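Local coordinates for oligopeptide ABC transporter, periplasmic oligopeptide-binding protein, putative (Thermotoga maritima MSB8, PDB 5IPW) that probably binds oligopeptides outside the inner membrane and hands them to an ABC transporter for uptake into the cell, at residues L290-G295 / P598-N603; I341-A346 / V359-A364. One frame throughout, in Å; residues are numbered along the deposited sequence.

Contact 1. Residues L290-G295 / P598-N603; sequences LKAISG and PAIAKN
Lys602 reaches from its strand to Gly295 O, just past the end of a helix, while Ile600, two residues earlier, packs against that helix's last turn. From CB, the lysine chain starts with CG anti to the carbonyl carbon (chi1 -69°) and then bends twice, at chi2 and chi3. The two bends turn the outer part of the chain toward Gly295: CD comes to 3.9 Å from Gly295 O and CE to 3.8 Å from the same oxygen. NZ ends 3.3 Å from Gly295 O in a weak hydrogen bond, and its stronger partner is Gly324 O. The ammonium group thus spans two backbone carbonyls, one at the end of helix 311-324, the other just past helix 285-293, where the helix dipoles would probably favour a positive charge. A methionine here has no charged donor, and the two carbonyls, with the negative ends of their helices, would probably be left without a compensating charge.

Gly295 completes a Schellman motif; its positive phi (71°) suits glycine, and its N returns to Ala292 O at 3.0 Å. The apolar pair covers about as much surface. Ile600 CD1, at the far end of an extended chi2, meets Ala292 CB at 3.8 Å, with Ala292 O about as near.

Around the pair, strand 599-602 runs antiparallel between strands 299-300 and 326-333. Ile600 also touches Leu317 of helix 311-324 and Tyr326, and Ala292 rests on Ile297. The end of helix 285-293 is therefore packed against this small sheet, with helix 311-324 lying beside both.

Contact 2. Residues I341-A346 / V359-A364; sequences ISLNYA and VRFRQA
Leu343 and Tyr345 face Phe361 and Arg362 where a helix packs on a β-sheet, in an α/β region of this family 5 solute-binding protein. Leu343 CD1 meets the edge of the Phe361 ring, near its plane, at 3.9 Å from CD2, and the two side chains cross at about a right angle. Phe361 has CG anti to the backbone N (chi1 -176°), which carries its ring toward the strand. The same leucine methyl lies 4.2 Å from Arg362 CG.

Tyr345 meets both CD and NH1 of the arginine: its OH is 3.5 Å from Arg362 CD, and its CE1 is 3.8 Å from Arg362 NH1. The ring and guanidinium planes stand 79° apart, so they are far from parallel and the ring meets the group obliquely. No hydrogen bond joins the segments; NH1 donates instead to Phe356 O, which helps hold the guanidinium in its orientation.

Farther out, Leu343 also rests on Ala489 and Phe356, and Phe361 on Val355 and Leu417. Strand 340-343 runs between strands 489-494 and 589-591. Past its end, Asn344 makes an Asx turn, its OD1 accepting from Ala346 N. The tyrosine ring packs edge-to-face with Trp587, and its hydroxyl hydrogen-bonds to Trp587 O. That hydroxyl also accepts from Leu343 N at 3.2 Å, nearly straight, with an N-H...O angle of 162°.

Contacts 1 and 2 do not touch: their centres lie 44 Å apart and their nearest atoms about 23 Å. Along the chain, contact 2 is nested inside the long loop that contact 1 closes. They belong to different sheets, and the chain passes between these sheets twice: outward from strand 326-333 to strand 340-343, and back from strand 589-591 to strand 599-602. Both contacts fasten a helix to a sheet, contact 1 across some 300 residues and contact 2 across a dozen. The double connection between their sheets is consistent with the two-lobed, hinged build of type II periplasmic binding proteins.

Contact 1. Residues L290-G295 / P598-N603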
loop_
_atom_site.group_PDB
_atom_site.type_symbol
_atom_site.label_atom_id
_atom_site.label_comp_id
_atom_site.label_asym_id
_atom_site.label_seq_id
_atom_site.Cartn_x
_atom_site.Cartn_y
_atom_site.Cartn_z
ATOM N N LEU A 290 -19.980 4.607 17.652
ATOM C CA LEU A 290 -20.808 5.539 18.408
ATOM C C LEU A 290 -20.137 6.889 18.606
ATOM O O LEU A 290 -20.807 7.915 18.626
ATOM C CB LEU A 290 -21.188 4.949 19.767
ATOM C CG LEU A 290 -22.188 3.792 19.716
ATOM C CD1 LEU A 290 -22.371 3.223 21.111
ATOM C CD2 LEU A 290 -23.528 4.232 19.143
ATOM N N LYS A 291 -18.818 6.880 18.767
ATOM C CA LYS A 291 -18.072 8.114 18.980
ATOM C C LYS A 291 -17.904 8.871 17.668
ATOM O O LYS A 291 -17.980 10.099 17.638
ATOM C CB LYS A 291 -16.720 7.808 19.614
ATOM C CG LYS A 291 -16.843 7.186 20.995
ATOM C CD LYS A 291 -15.491 6.977 21.655
ATOM C CE LYS A 291 -15.181 8.071 22.666
ATOM N NZ LYS A 291 -15.798 7.774 23.991
ATOM N N ALA A 292 -17.687 8.127 16.589
ATOM C CA ALA A 292 -17.672 8.688 15.245
ATOM C C ALA A 292 -18.972 9.418 14.952
ATOM O O ALA A 292 -18.985 10.600 14.617
ATOM C CB ALA A 292 -17.471 7.580 14.228
ATOM N N ILE A 293 -20.063 8.683 15.107
ATOM C CA ILE A 293 -21.416 9.162 14.844
ATOM C C ILE A 293 -21.820 10.346 15.720
ATOM O O ILE A 293 -22.632 11.181 15.310
ATOM C CB ILE A 293 -22.394 7.989 15.031
ATOM C CG1 ILE A 293 -22.428 7.164 13.753
ATOM C CG2 ILE A 293 -23.791 8.452 15.378
ATOM C CD1 ILE A 293 -23.077 5.813 13.943
ATOM N N SER A 294 -21.254 10.419 16.918
ATOM C CA SER A 294 -21.579 11.489 17.856
ATOM C C SER A 294 -20.702 12.709 17.657
ATOM O O SER A 294 -20.809 13.675 18.412
ATOM C CB SER A 294 -21.401 10.994 19.287
ATOM O OG SER A 294 -21.761 9.629 19.396
ATOM N N GLY A 295 -19.812 12.658 16.668
ATOM C CA GLY A 295 -18.897 13.760 16.402
ATOM C C GLY A 295 -17.822 13.902 17.456
ATOM O O GLY A 295 -17.372 15.015 17.742
ATOM N N PRO A 598 -14.359 4.471 3.641
ATOM C CA PRO A 598 -14.580 5.861 3.990
ATOM C C PRO A 598 -13.884 6.320 5.259
ATOM O O PRO A 598 -13.536 5.519 6.125
ATOM C CB PRO A 598 -16.094 5.928 4.180
ATOM C CG PRO A 598 -16.437 4.584 4.706
ATOM C CD PRO A 598 -15.525 3.636 3.975
ATOM N N ALA A 599 -13.698 7.628 5.343
ATOM C CA ALA A 599 -13.140 8.264 6.516
ATOM C C ALA A 599 -14.101 9.352 6.909
ATOM O O ALA A 599 -15.022 9.681 6.156
ATOM C CB ALA A 599 -11.782 8.866 6.192
ATOM N N ILE A 600 -13.895 9.917 8.086
ATOM C CA ILE A 600 -14.655 11.085 8.480
ATOM C C ILE A 600 -13.718 12.167 8.960
ATOM O O ILE A 600 -12.619 11.887 9.435
ATOM C CB ILE A 600 -15.721 10.774 9.557
ATOM C CG1 ILE A 600 -15.088 10.467 10.918
ATOM C CG2 ILE A 600 -16.598 9.617 9.106
ATOM C CD1 ILE A 600 -16.103 10.400 12.047
ATOM N N ALA A 601 -14.169 13.402 8.798
ATOM C CA ALA A 601 -13.469 14.559 9.293
ATOM C C ALA A 601 -14.511 15.555 9.747
ATOM O O ALA A 601 -15.446 15.837 9.027
ATOM C CB ALA A 601 -12.612 15.162 8.193
ATOM N N LYS A 602 -14.354 16.081 10.947
ATOM C CA LYS A 602 -15.197 17.161 11.397
ATOM C C LYS A 602 -15.154 18.302 10.391
ATOM O O LYS A 602 -14.169 18.477 9.679
ATOM C CB LYS A 602 -14.738 17.665 12.765
ATOM C CG LYS A 602 -14.982 16.670 13.889
ATOM C CD LYS A 602 -16.430 16.647 14.336
ATOM C CE LYS A 602 -16.740 17.823 15.241
ATOM N NZ LYS A 602 -18.068 17.622 15.874
ATOM N N ASN A 603 -16.222 19.084 10.351
ATOM C CA ASN A 603 -16.319 20.205 9.429
ATOM C C ASN A 603 -15.260 21.279 9.643
ATOM O O ASN A 603 -14.973 22.042 8.721
ATOM C CB ASN A 603 -17.708 20.841 9.511
ATOM C CG ASN A 603 -18.790 19.920 9.002
ATOM O OD1 ASN A 603 -18.537 19.054 8.169
ATOM N ND2 ASN A 603 -20.000 20.093 9.508
#

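Contact 2. Residues I341-A346 / V359-A364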
loop_
_atom_site.group_PDB
_atom_site.type_symbol
_atom_site.label_atom_id
_atom_site.label_comp_id
_atom_site.label_asym_id
_atom_site.label_seq_id
_atom_site.Cartn_x
_atom_site.Cartn_y
_atom_site.Cartn_z
ATOM N N ILE A 341 -12.347 -14.134 -10.909
ATOM C CA ILE A 341 -12.172 -15.554 -11.202
ATOM C C ILE A 341 -11.113 -15.767 -12.275
ATOM O O ILE A 341 -10.937 -14.949 -13.180
ATOM C CB ILE A 341 -13.499 -16.211 -11.653
ATOM C CG1 ILE A 341 -13.389 -17.739 -11.643
ATOM C CG2 ILE A 341 -13.920 -15.729 -13.038
ATOM C CD1 ILE A 341 -14.710 -18.437 -11.903
ATOM N N SER A 342 -10.390 -16.869 -12.150
ATOM C CA SER A 342 -9.535 -17.339 -13.224
ATOM C C SER A 342 -9.882 -18.802 -13.479
ATOM O O SER A 342 -10.205 -19.549 -12.553
ATOM C CB SER A 342 -8.050 -17.146 -12.897
ATOM O OG SER A 342 -7.752 -17.473 -11.557
ATOM N N LEU A 343 -9.868 -19.189 -14.746
ATOM C CA LEU A 343 -10.107 -20.572 -15.124
ATOM C C LEU A 343 -8.780 -21.313 -15.088
ATOM O O LEU A 343 -7.717 -20.700 -15.160
ATOM C CB LEU A 343 -10.723 -20.644 -16.522
ATOM C CG LEU A 343 -11.976 -19.793 -16.756
ATOM C CD1 LEU A 343 -12.268 -19.714 -18.244
ATOM C CD2 LEU A 343 -13.172 -20.339 -15.988
ATOM N N ASN A 344 -8.841 -22.633 -14.974
ATOM C CA ASN A 344 -7.631 -23.434 -14.914
ATOM C C ASN A 344 -7.073 -23.637 -16.324
ATOM O O ASN A 344 -7.507 -24.522 -17.051
ATOM C CB ASN A 344 -7.922 -24.769 -14.217
ATOM C CG ASN A 344 -6.664 -25.554 -13.908
ATOM O OD1 ASN A 344 -5.584 -25.253 -14.418
ATOM N ND2 ASN A 344 -6.800 -26.575 -13.071
ATOM N N TYR A 345 -6.100 -22.816 -16.703
ATOM C CA TYR A 345 -5.553 -22.839 -18.067
ATOM C C TYR A 345 -4.483 -23.911 -18.257
ATOM O O TYR A 345 -3.913 -24.050 -19.345
ATOM C CB TYR A 345 -5.006 -21.459 -18.434
ATOM C CG TYR A 345 -5.984 -20.363 -18.094
ATOM C CD1 TYR A 345 -7.202 -20.275 -18.743
ATOM C CD2 TYR A 345 -5.707 -19.444 -17.093
ATOM C CE1 TYR A 345 -8.112 -19.287 -18.423
ATOM C CE2 TYR A 345 -6.612 -18.450 -16.761
ATOM C CZ TYR A 345 -7.810 -18.376 -17.431
ATOM O OH TYR A 345 -8.710 -17.397 -17.104
ATOM N N ALA A 346 -4.198 -24.648 -17.185
ATOM C CA ALA A 346 -3.423 -25.880 -17.265
ATOM C C ALA A 346 -4.289 -27.089 -16.877
ATOM O O ALA A 346 -3.772 -28.099 -16.432
ATOM C CB ALA A 346 -2.197 -25.786 -16.370
ATOM N N VAL A 359 -9.524 -17.306 -25.804
ATOM C CA VAL A 359 -9.825 -15.939 -25.362
ATOM C C VAL A 359 -11.318 -15.631 -25.452
ATOM O O VAL A 359 -11.909 -15.042 -24.540
ATOM C CB VAL A 359 -9.084 -14.892 -26.224
ATOM C CG1 VAL A 359 -9.350 -13.489 -25.694
ATOM C CG2 VAL A 359 -7.582 -15.168 -26.264
ATOM N N ARG A 360 -11.910 -16.029 -26.572
ATOM C CA ARG A 360 -13.318 -15.780 -26.850
ATOM C C ARG A 360 -14.244 -16.359 -25.789
ATOM O O ARG A 360 -15.294 -15.786 -25.506
ATOM C CB ARG A 360 -13.668 -16.334 -28.231
ATOM C CG ARG A 360 -13.047 -15.528 -29.371
ATOM C CD ARG A 360 -12.420 -16.412 -30.436
ATOM N NE ARG A 360 -13.363 -17.409 -30.939
ATOM C CZ ARG A 360 -13.050 -18.394 -31.776
ATOM N NH1 ARG A 360 -11.806 -18.539 -32.227
ATOM N NH2 ARG A 360 -13.993 -19.240 -32.162
ATOM N N PHE A 361 -13.855 -17.495 -25.209
ATOM C CA PHE A 361 -14.629 -18.091 -24.127
ATOM C C PHE A 361 -14.638 -17.162 -22.915
ATOM O O PHE A 361 -15.675 -16.990 -22.262
ATOM C CB PHE A 361 -14.096 -19.482 -23.735
ATOM C CG PHE A 361 -14.936 -20.168 -22.682
ATOM C CD1 PHE A 361 -16.248 -20.545 -22.957
ATOM C CD2 PHE A 361 -14.437 -20.398 -21.406
ATOM C CE1 PHE A 361 -17.041 -21.152 -21.988
ATOM C CE2 PHE A 361 -15.226 -21.008 -20.434
ATOM C CZ PHE A 361 -16.531 -21.383 -20.725
ATOM N N ARG A 362 -13.489 -16.558 -22.627
ATOM C CA ARG A 362 -13.364 -15.649 -21.481
ATOM C C ARG A 362 -14.110 -14.340 -21.757
ATOM O O ARG A 362 -14.941 -13.916 -20.946
ATOM C CB ARG A 362 -11.891 -15.404 -21.142
ATOM C CG ARG A 362 -11.126 -16.699 -20.886
ATOM C CD ARG A 362 -9.764 -16.469 -20.265
ATOM N NE ARG A 362 -8.818 -15.808 -21.166
ATOM C CZ ARG A 362 -7.851 -16.415 -21.858
ATOM N NH1 ARG A 362 -7.675 -17.737 -21.813
ATOM N NH2 ARG A 362 -7.047 -15.685 -22.623
ATOM N N GLN A 363 -13.840 -13.735 -22.917
ATOM C CA GLN A 363 -14.598 -12.562 -23.384
ATOM C C GLN A 363 -16.097 -12.796 -23.189
ATOM O O GLN A 363 -16.805 -11.965 -22.597
ATOM C CB GLN A 363 -14.299 -12.273 -24.859
ATOM C CG GLN A 363 -12.892 -11.743 -25.108
ATOM C CD GLN A 363 -12.508 -11.684 -26.582
ATOM O OE1 GLN A 363 -13.250 -12.135 -27.455
ATOM N NE2 GLN A 363 -11.334 -11.124 -26.864
ATOM N N ALA A 364 -16.561 -13.950 -23.667
ATOM C CA ALA A 364 -17.958 -14.352 -23.522
ATOM C C ALA A 364 -18.386 -14.432 -22.059
ATOM O O ALA A 364 -19.455 -13.938 -21.689
ATOM C CB ALA A 364 -18.192 -15.690 -24.213
#